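Local coordinates for beta-ketoacyl-[acyl-carrier-protein] synthase FabY (Pseudomonas aeruginosa, PDB 4CW4) that condenses acetyl-CoA with malonyl-ACP to make the beta-acetoacetyl-ACP primer that starts bacterial fatty acid synthesis, at residues S228-L233 / P319-G324; R186-G191 / L256-N261. All coordinates share one frame; numbering follows the deposited sequence. Where two conformers were deposited one is given.

Contact 1 of 2, residues S228-L233 / P319-G324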
ATOM      1  N   SER A 228      -1.228   3.276  -5.549  1.00 10.44           N
ATOM      2  CA  SER A 228      -2.176   4.352  -5.218  1.00 10.48           C
ATOM      3  C   SER A 228      -2.392   4.313  -3.710  1.00 10.50           C
ATOM      4  O   SER A 228      -2.123   3.284  -3.075  1.00 10.97           O
ATOM      5  CB  SER A 228      -3.518   4.131  -5.920  1.00 10.69           C
ATOM      6  OG  SER A 228      -4.116   2.902  -5.502  1.00 12.28           O
ATOM      7  N   ILE A 229      -2.854   5.410  -3.115  1.00 10.52           N
ATOM      8  CA  ILE A 229      -3.243   5.344  -1.706  1.00 10.31           C
ATOM      9  C   ILE A 229      -4.688   4.942  -1.466  1.00 11.80           C
ATOM     10  O   ILE A 229      -4.990   4.421  -0.402  1.00 12.56           O
ATOM     11  CB  ILE A 229      -2.939   6.618  -0.872  1.00 10.99           C
ATOM     12  CG1 ILE A 229      -3.797   7.824  -1.282  1.00 12.26           C
ATOM     13  CG2 ILE A 229      -1.449   6.930  -0.920  1.00 12.63           C
ATOM     14  CD1 ILE A 229      -3.586   9.034  -0.335  1.00 12.58           C
ATOM     15  N   MET A 230      -5.586   5.190  -2.421  0.64 11.69           N
ATOM     16  CA  MET A 230      -7.005   4.873  -2.200  0.64 12.72           C
ATOM     17  C   MET A 230      -7.394   3.430  -2.501  0.64 12.15           C
ATOM     18  O   MET A 230      -8.449   2.987  -2.047  0.64 11.81           O
ATOM     19  CB  MET A 230      -7.920   5.777  -3.032  0.64 15.82           C
ATOM     20  CG  MET A 230      -7.742   7.277  -2.831  0.64 18.06           C
ATOM     21  SD  MET A 230      -8.017   7.852  -1.144  0.64 20.22           S
ATOM     22  CE  MET A 230      -9.673   7.284  -0.904  0.64 20.07           C
ATOM     23  N   SER A 231      -6.531   2.709  -3.223  0.64 11.48           N
ATOM     24  CA  SER A 231      -6.914   1.561  -4.061  0.64 11.71           C
ATOM     25  C   SER A 231      -7.684   2.137  -5.255  0.64 11.88           C
ATOM     26  O   SER A 231      -8.006   3.328  -5.273  0.64 12.42           O
ATOM     27  CB  SER A 231      -7.767   0.520  -3.313  0.64 11.63           C
ATOM     28  OG  SER A 231      -7.145   0.110  -2.099  0.64 12.97           O
ATOM     29  N   GLN A 232      -7.966   1.318  -6.264  1.00 11.76           N
ATOM     30  CA  GLN A 232      -8.769   1.769  -7.395  1.00 10.74           C
ATOM     31  C   GLN A 232     -10.230   1.621  -6.991  1.00 11.01           C
ATOM     32  O   GLN A 232     -10.733   0.502  -6.868  1.00 12.62           O
ATOM     33  CB  GLN A 232      -8.452   0.981  -8.672  1.00 10.88           C
ATOM     34  CG  GLN A 232      -7.068   1.299  -9.291  1.00 11.24           C
ATOM     35  CD  GLN A 232      -5.922   0.767  -8.452  1.00 11.61           C
ATOM     36  OE1 GLN A 232      -5.108   1.532  -7.933  1.00 12.07           O
ATOM     37  NE2 GLN A 232      -5.838  -0.541  -8.344  1.00 12.81           N
ATOM     38  N   LEU A 233     -10.896   2.755  -6.763  1.00 10.65           N
ATOM     39  CA  LEU A 233     -12.213   2.767  -6.131  1.00 11.04           C
ATOM     40  C   LEU A 233     -13.340   2.945  -7.135  1.00 11.11           C
ATOM     41  O   LEU A 233     -14.503   3.080  -6.731  1.00 12.12           O
ATOM     42  CB  LEU A 233     -12.286   3.863  -5.060  1.00 12.19           C
ATOM     43  CG  LEU A 233     -11.420   3.623  -3.811  1.00 14.11           C
ATOM     44  CD1 LEU A 233     -11.578   4.741  -2.809  1.00 14.71           C
ATOM     45  CD2 LEU A 233     -11.737   2.304  -3.141  1.00 14.04           C
ATOM     46  N   PRO A 319     -17.428  10.396  -6.543  1.00 11.27           N
ATOM     47  CA  PRO A 319     -18.241  11.034  -5.498  1.00 12.46           C
ATOM     48  C   PRO A 319     -17.862  10.598  -4.078  1.00 11.95           C
ATOM     49  O   PRO A 319     -17.879  11.407  -3.168  1.00 13.34           O
ATOM     50  CB  PRO A 319     -19.664  10.576  -5.825  1.00 13.93           C
ATOM     51  CG  PRO A 319     -19.645  10.256  -7.281  1.00 14.85           C
ATOM     52  CD  PRO A 319     -18.254   9.763  -7.585  1.00 12.47           C
ATOM     53  N   GLU A 320     -17.535   9.328  -3.888  1.00 11.94           N
ATOM     54  CA  GLU A 320     -17.254   8.812  -2.548  1.00 13.53           C
ATOM     55  C   GLU A 320     -15.966   9.413  -1.981  1.00 12.37           C
ATOM     56  O   GLU A 320     -15.901   9.754  -0.787  1.00 13.48           O
ATOM     57  CB  GLU A 320     -17.152   7.289  -2.587  1.00 14.16           C
ATOM     58  CG  GLU A 320     -18.446   6.551  -2.978  1.00 15.31           C
ATOM     59  CD  GLU A 320     -18.696   6.501  -4.482  1.00 16.08           C
ATOM     60  OE1 GLU A 320     -17.851   6.998  -5.287  1.00 17.02           O
ATOM     61  OE2 GLU A 320     -19.745   5.936  -4.858  1.00 16.72           O
ATOM     62  N   CYS A 321     -14.946   9.557  -2.829  1.00 13.07           N
ATOM     63  CA  CYS A 321     -13.685  10.153  -2.385  1.00 12.57           C
ATOM     64  C   CYS A 321     -13.891  11.605  -2.021  1.00 12.01           C
ATOM     65  O   CYS A 321     -13.373  12.073  -1.019  1.00 12.29           O
ATOM     66  CB  CYS A 321     -12.629  10.037  -3.459  1.00 14.69           C
ATOM     67  SG  CYS A 321     -12.212   8.383  -3.863  1.00 17.83           S
ATOM     68  N   ILE A 322     -14.651  12.316  -2.847  1.00 11.00           N
ATOM     69  CA  ILE A 322     -14.908  13.715  -2.597  1.00 10.79           C
ATOM     70  C   ILE A 322     -15.670  13.874  -1.282  1.00 11.47           C
ATOM     71  O   ILE A 322     -15.299  14.696  -0.440  1.00 12.51           O
ATOM     72  CB  ILE A 322     -15.658  14.385  -3.774  1.00 10.64           C
ATOM     73  CG1 ILE A 322     -14.782  14.394  -5.037  1.00 11.67           C
ATOM     74  CG2 ILE A 322     -16.086  15.796  -3.399  1.00 11.21           C
ATOM     75  CD1 ILE A 322     -15.551  14.740  -6.304  1.00 12.60           C
ATOM     76  N   GLU A 323     -16.726  13.086  -1.086  1.00 11.45           N
ATOM     77  CA  GLU A 323     -17.462  13.176   0.168  1.00 12.67           C
ATOM     78  C   GLU A 323     -16.623  12.772   1.372  1.00 12.71           C
ATOM     79  O   GLU A 323     -16.737  13.382   2.431  1.00 14.12           O
ATOM     80  CB  GLU A 323     -18.766  12.385   0.131  1.00 13.28           C
ATOM     81  CG  GLU A 323     -19.587  12.631   1.397  1.00 14.24           C
ATOM     82  CD  GLU A 323     -20.912  11.909   1.469  1.00 14.87           C
ATOM     83  OE1 GLU A 323     -21.357  11.307   0.475  1.00 15.27           O
ATOM     84  OE2 GLU A 323     -21.528  11.968   2.555  1.00 14.59           O
ATOM     85  N   GLY A 324     -15.783  11.754   1.211  1.00 12.81           N
ATOM     86  CA  GLY A 324     -14.927  11.286   2.304  1.00 12.51           C
ATOM     87  C   GLY A 324     -13.958  12.359   2.797  1.00 11.81           C
ATOM     88  O   GLY A 324     -13.789  12.566   4.001  1.00 12.86           O
TER
HETATM   89  O   HOH W   1     -16.718   4.734  -7.266  1.00 21.23           O
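C321 SG meets two hydrocarbon ends of the loop 228-233: L233 CD1 lies 3.8 Å from C321 SG, and M230 CE, in the conformer given of two deposited, lies 4.1 Å from C321 SG. Only 102 Å² is buried in all, so the segment 319-324 meets this loop almost wholly through the C321 side chain. The path of L233 explains its part. From CB, which points toward the helix, CG sits beside the backbone N (chi1 -69°), and CD1 continues the chain anti to CA (chi2 -179°). CB, CG and CD2 stay beyond 4.2 Å of the helix segment, and the methyl CD1 alone comes up to the cysteine sulfur.

A water adds a polar link at the border of this apolar patch: it donates to L233 O at 2.8 Å and, more loosely, to E320 OE1 at 3.2 Å. On the loop itself, S228 OG gives a hydrogen bond of 3.0 Å to Q232 OE1, with S228 OG standing 30° out of the carbonyl plane, which links S228 to Q232 across the loop. The M230 side chain is about 8 Å from that of C286, the inferred active-site cysteine. Within the ketosynthase fold the loop follows strand 222-225 and leads to helix 238-243, whose F238 touches L233, while Y325 of helix 319-327 and F260 of the second subunit pack on M230.

Contact 2 of 2, residues R186-G191 / L256-N261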
ATOM      1  N   ARG A 186     -10.235  -2.598 -21.743  1.00 18.64           N
ATOM      2  CA  ARG A 186     -11.485  -3.187 -21.260  1.00 21.82           C
ATOM      3  C   ARG A 186     -11.357  -3.707 -19.822  1.00 20.42           C
ATOM      4  O   ARG A 186     -10.426  -4.440 -19.481  1.00 21.14           O
ATOM      5  CB  ARG A 186     -11.954  -4.304 -22.202  1.00 26.73           C
ATOM      6  CG  ARG A 186     -12.319  -3.822 -23.596  1.00 32.19           C
ATOM      7  CD  ARG A 186     -12.687  -4.987 -24.515  1.00 36.78           C
ATOM      8  NE  ARG A 186     -13.149  -4.540 -25.831  1.00 40.08           N
ATOM      9  CZ  ARG A 186     -12.358  -4.023 -26.769  1.00 42.24           C
ATOM     10  NH1 ARG A 186     -11.058  -3.868 -26.541  1.00 42.96           N
ATOM     11  NH2 ARG A 186     -12.872  -3.649 -27.935  1.00 43.17           N
ATOM     12  N   PHE A 187     -12.304  -3.271 -19.000  1.00 18.10           N
ATOM     13  CA  PHE A 187     -12.428  -3.627 -17.589  1.00 18.60           C
ATOM     14  C   PHE A 187     -11.341  -3.107 -16.644  1.00 15.45           C
ATOM     15  O   PHE A 187     -11.343  -3.439 -15.460  1.00 14.79           O
ATOM     16  CB  PHE A 187     -12.606  -5.132 -17.422  1.00 23.18           C
ATOM     17  CG  PHE A 187     -13.875  -5.652 -18.020  1.00 27.62           C
ATOM     18  CD1 PHE A 187     -15.108  -5.291 -17.491  1.00 29.36           C
ATOM     19  CD2 PHE A 187     -13.841  -6.497 -19.108  1.00 29.37           C
ATOM     20  CE1 PHE A 187     -16.281  -5.774 -18.041  1.00 30.82           C
ATOM     21  CE2 PHE A 187     -15.004  -6.981 -19.663  1.00 30.39           C
ATOM     22  CZ  PHE A 187     -16.225  -6.619 -19.133  1.00 31.24           C
ATOM     23  N   HIS A 188     -10.447  -2.268 -17.137  1.00 13.29           N
ATOM     24  CA  HIS A 188      -9.442  -1.677 -16.265  1.00 12.56           C
ATOM     25  C   HIS A 188      -9.966  -0.438 -15.543  1.00 11.87           C
ATOM     26  O   HIS A 188     -10.503   0.466 -16.187  1.00 13.83           O
ATOM     27  CB  HIS A 188      -8.233  -1.267 -17.088  1.00 12.68           C
ATOM     28  CG  HIS A 188      -7.503  -2.413 -17.692  1.00 12.96           C
ATOM     29  ND1 HIS A 188      -6.522  -2.242 -18.642  1.00 12.47           N
ATOM     30  CD2 HIS A 188      -7.615  -3.748 -17.495  1.00 13.36           C
ATOM     31  CE1 HIS A 188      -6.044  -3.424 -18.991  1.00 13.06           C
ATOM     32  NE2 HIS A 188      -6.697  -4.355 -18.316  1.00 14.12           N
ATOM     33  N   PRO A 189      -9.773  -0.365 -14.216  1.00 11.36           N
ATOM     34  CA  PRO A 189      -9.988   0.915 -13.535  1.00 11.03           C
ATOM     35  C   PRO A 189      -9.176   2.054 -14.156  1.00 11.28           C
ATOM     36  O   PRO A 189      -8.080   1.834 -14.727  1.00 10.66           O
ATOM     37  CB  PRO A 189      -9.495   0.649 -12.118  1.00 11.69           C
ATOM     38  CG  PRO A 189      -9.627  -0.811 -11.930  1.00 12.35           C
ATOM     39  CD  PRO A 189      -9.303  -1.396 -13.277  1.00 12.54           C
ATOM     40  N   ARG A 190      -9.693   3.271 -14.022  1.00 12.03           N
ATOM     41  CA  ARG A 190      -9.052   4.453 -14.607  1.00 11.31           C
ATOM     42  C   ARG A 190      -7.605   4.607 -14.132  1.00 11.05           C
ATOM     43  O   ARG A 190      -6.743   4.953 -14.928  1.00 11.58           O
ATOM     44  CB  ARG A 190      -9.858   5.702 -14.274  1.00 12.20           C
ATOM     45  CG  ARG A 190      -9.297   6.984 -14.885  1.00 12.02           C
ATOM     46  CD  ARG A 190     -10.288   8.114 -14.739  1.00 12.85           C
ATOM     47  NE  ARG A 190      -9.770   9.382 -15.238  1.00 12.18           N
ATOM     48  CZ  ARG A 190      -9.796   9.753 -16.513  1.00 12.63           C
ATOM     49  NH1 ARG A 190     -10.303   8.950 -17.437  1.00 14.29           N
ATOM     50  NH2 ARG A 190      -9.312  10.931 -16.868  1.00 13.68           N
ATOM     51  N   GLY A 191      -7.334   4.308 -12.865  1.00 11.12           N
ATOM     52  CA  GLY A 191      -5.972   4.424 -12.358  1.00 10.41           C
ATOM     53  C   GLY A 191      -5.001   3.478 -13.045  1.00 11.25           C
ATOM     54  O   GLY A 191      -3.825   3.784 -13.172  1.00 11.19           O
ATOM     55  N   LEU A 256     -12.114  -7.324  -7.548  1.00 12.75           N
ATOM     56  CA  LEU A 256     -11.209  -7.451  -6.415  1.00 12.33           C
ATOM     57  C   LEU A 256      -9.730  -7.358  -6.875  1.00 13.50           C
ATOM     58  O   LEU A 256      -9.013  -6.475  -6.410  1.00 12.90           O
ATOM     59  CB  LEU A 256     -11.495  -8.722  -5.586  1.00 13.23           C
ATOM     60  CG  LEU A 256     -10.622  -8.873  -4.324  1.00 16.71           C
ATOM     61  CD1 LEU A 256     -11.342  -9.538  -3.134  1.00 17.58           C
ATOM     62  CD2 LEU A 256      -9.420  -9.698  -4.659  1.00 20.46           C
ATOM     63  N   PRO A 257      -9.278  -8.239  -7.797  1.00 14.22           N
ATOM     64  CA  PRO A 257      -7.840  -8.162  -8.089  1.00 14.66           C
ATOM     65  C   PRO A 257      -7.406  -6.825  -8.693  1.00 13.64           C
ATOM     66  O   PRO A 257      -6.335  -6.330  -8.312  1.00 15.08           O
ATOM     67  CB  PRO A 257      -7.595  -9.350  -9.031  1.00 15.58           C
ATOM     68  CG  PRO A 257      -8.938  -9.714  -9.558  1.00 15.88           C
ATOM     69  CD  PRO A 257      -9.913  -9.378  -8.480  1.00 14.15           C
ATOM     70  N   LEU A 258      -8.234  -6.215  -9.542  1.00 12.86           N
ATOM     71  CA  LEU A 258      -7.818  -4.981 -10.186  1.00 13.03           C
ATOM     72  C   LEU A 258      -7.960  -3.759  -9.264  1.00 12.01           C
ATOM     73  O   LEU A 258      -7.469  -2.681  -9.573  1.00 13.08           O
ATOM     74  CB  LEU A 258      -8.566  -4.768 -11.503  1.00 12.76           C
ATOM     75  CG  LEU A 258      -8.329  -5.831 -12.585  1.00 13.82           C
ATOM     76  CD1 LEU A 258      -8.984  -5.389 -13.902  1.00 14.61           C
ATOM     77  CD2 LEU A 258      -6.854  -6.106 -12.784  1.00 15.88           C
ATOM     78  N   GLY A 259      -8.604  -3.930  -8.119  1.00 10.42           N
ATOM     79  CA  GLY A 259      -8.701  -2.852  -7.159  1.00 11.87           C
ATOM     80  C   GLY A 259      -7.492  -2.676  -6.263  1.00 11.68           C
ATOM     81  O   GLY A 259      -7.291  -1.581  -5.737  1.00 12.88           O
ATOM     82  N   PHE A 260      -6.686  -3.723  -6.089  1.00 11.29           N
ATOM     83  CA  PHE A 260      -5.567  -3.660  -5.148  1.00 12.34           C
ATOM     84  C   PHE A 260      -4.646  -2.481  -5.435  1.00 10.58           C
ATOM     85  O   PHE A 260      -4.328  -2.179  -6.596  1.00 10.61           O
ATOM     86  CB  PHE A 260      -4.716  -4.921  -5.201  1.00 13.76           C
ATOM     87  CG  PHE A 260      -5.366  -6.108  -4.581  1.00 16.43           C
ATOM     88  CD1 PHE A 260      -5.672  -6.121  -3.230  1.00 18.57           C
ATOM     89  CD2 PHE A 260      -5.712  -7.198  -5.335  1.00 20.31           C
ATOM     90  CE1 PHE A 260      -6.279  -7.195  -2.655  1.00 20.18           C
ATOM     91  CE2 PHE A 260      -6.325  -8.275  -4.744  1.00 21.29           C
ATOM     92  CZ  PHE A 260      -6.598  -8.270  -3.404  1.00 20.84           C
ATOM     93  N   ASN A 261      -4.174  -1.849  -4.366  1.00  9.91           N
ATOM     94  CA  ASN A 261      -3.340  -0.647  -4.507  1.00 10.21           C
ATOM     95  C   ASN A 261      -1.994  -0.900  -5.162  1.00 10.96           C
ATOM     96  O   ASN A 261      -1.328   0.048  -5.568  1.00 11.78           O
ATOM     97  CB  ASN A 261      -3.208   0.109  -3.175  1.00 10.69           C
ATOM     98  CG  ASN A 261      -2.018  -0.326  -2.364  1.00 11.29           C
ATOM     99  OD1 ASN A 261      -1.736  -1.514  -2.204  1.00 11.55           O
ATOM    100  ND2 ASN A 261      -1.311   0.658  -1.830  1.00 11.85           N
TER
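L258 meets P189 at about a right angle, side chain across side chain, and that crossing sets the geometry of this contact. L258 CB comes to 3.9 Å from P189 CD, the nearest approach between the two side chains, while P189 CG lies 3.7 Å from L258 O. The pyrrolidine ring thus touches both the root of the leucine side chain and its backbone carbonyl, whose oxygen accepts a hydrogen bond from Q232 NE2. L258 accounts for 72 Å² of the 140 Å² buried here, about half of the total.

Beyond CB the leucine reaches toward F187 and H188. With CG beside the backbone N (chi1 -63°) and CD1 extended from CA (chi2 -172°), the methyl CD1 arrives 3.4 Å from F187 O, a van der Waals contact with the peptide carbonyl. The F187 ring itself leads away from the helix. The same methyl is 4.2 Å from H188 CD2 and approaches the imidazole obliquely.

P189 occupies the N-cap position of helix 190-204, so the contact joins the start of that helix to the short, weakly bonded helix 255-259 within the N-terminal ketosynthase half of the thiolase-like fold. Within the segment G259 N bonds L256 O at 3.1 Å, and the next bond, F260 N to P257 O at 3.4 Å, is weak.

Although H188 CB points away from the helix, its ring turns back far enough for CD2 to meet the leucine methyl. H188 ND1 hydrogen-bonds Y183 OH, and F267 packs edge-to-face with the ring. P189, for its part, also packs on Q232 and D234.

Overall arrangement
Following the chain from the N terminus, 186-191 comes first at the start of helix 190-204, then 228-233 after strand 222-225, then 256-261 and finally 319-324. The segments alternate, so the two closures cross: contact 2 closes the loop from 191 to 256, and contact 1 closes the one from 233 to 319. Their centres are 13 Å apart, and Q232 joins them directly, with probable hydrogen bonds from Q232 NE2 to F260 O (2.8 Å) and L258 O (3.0 Å). The loop 228-233 therefore lies between helix 319-327 and the C-terminal end of helix 255-259 with the residues just after it, and both contacts touch the second subunit.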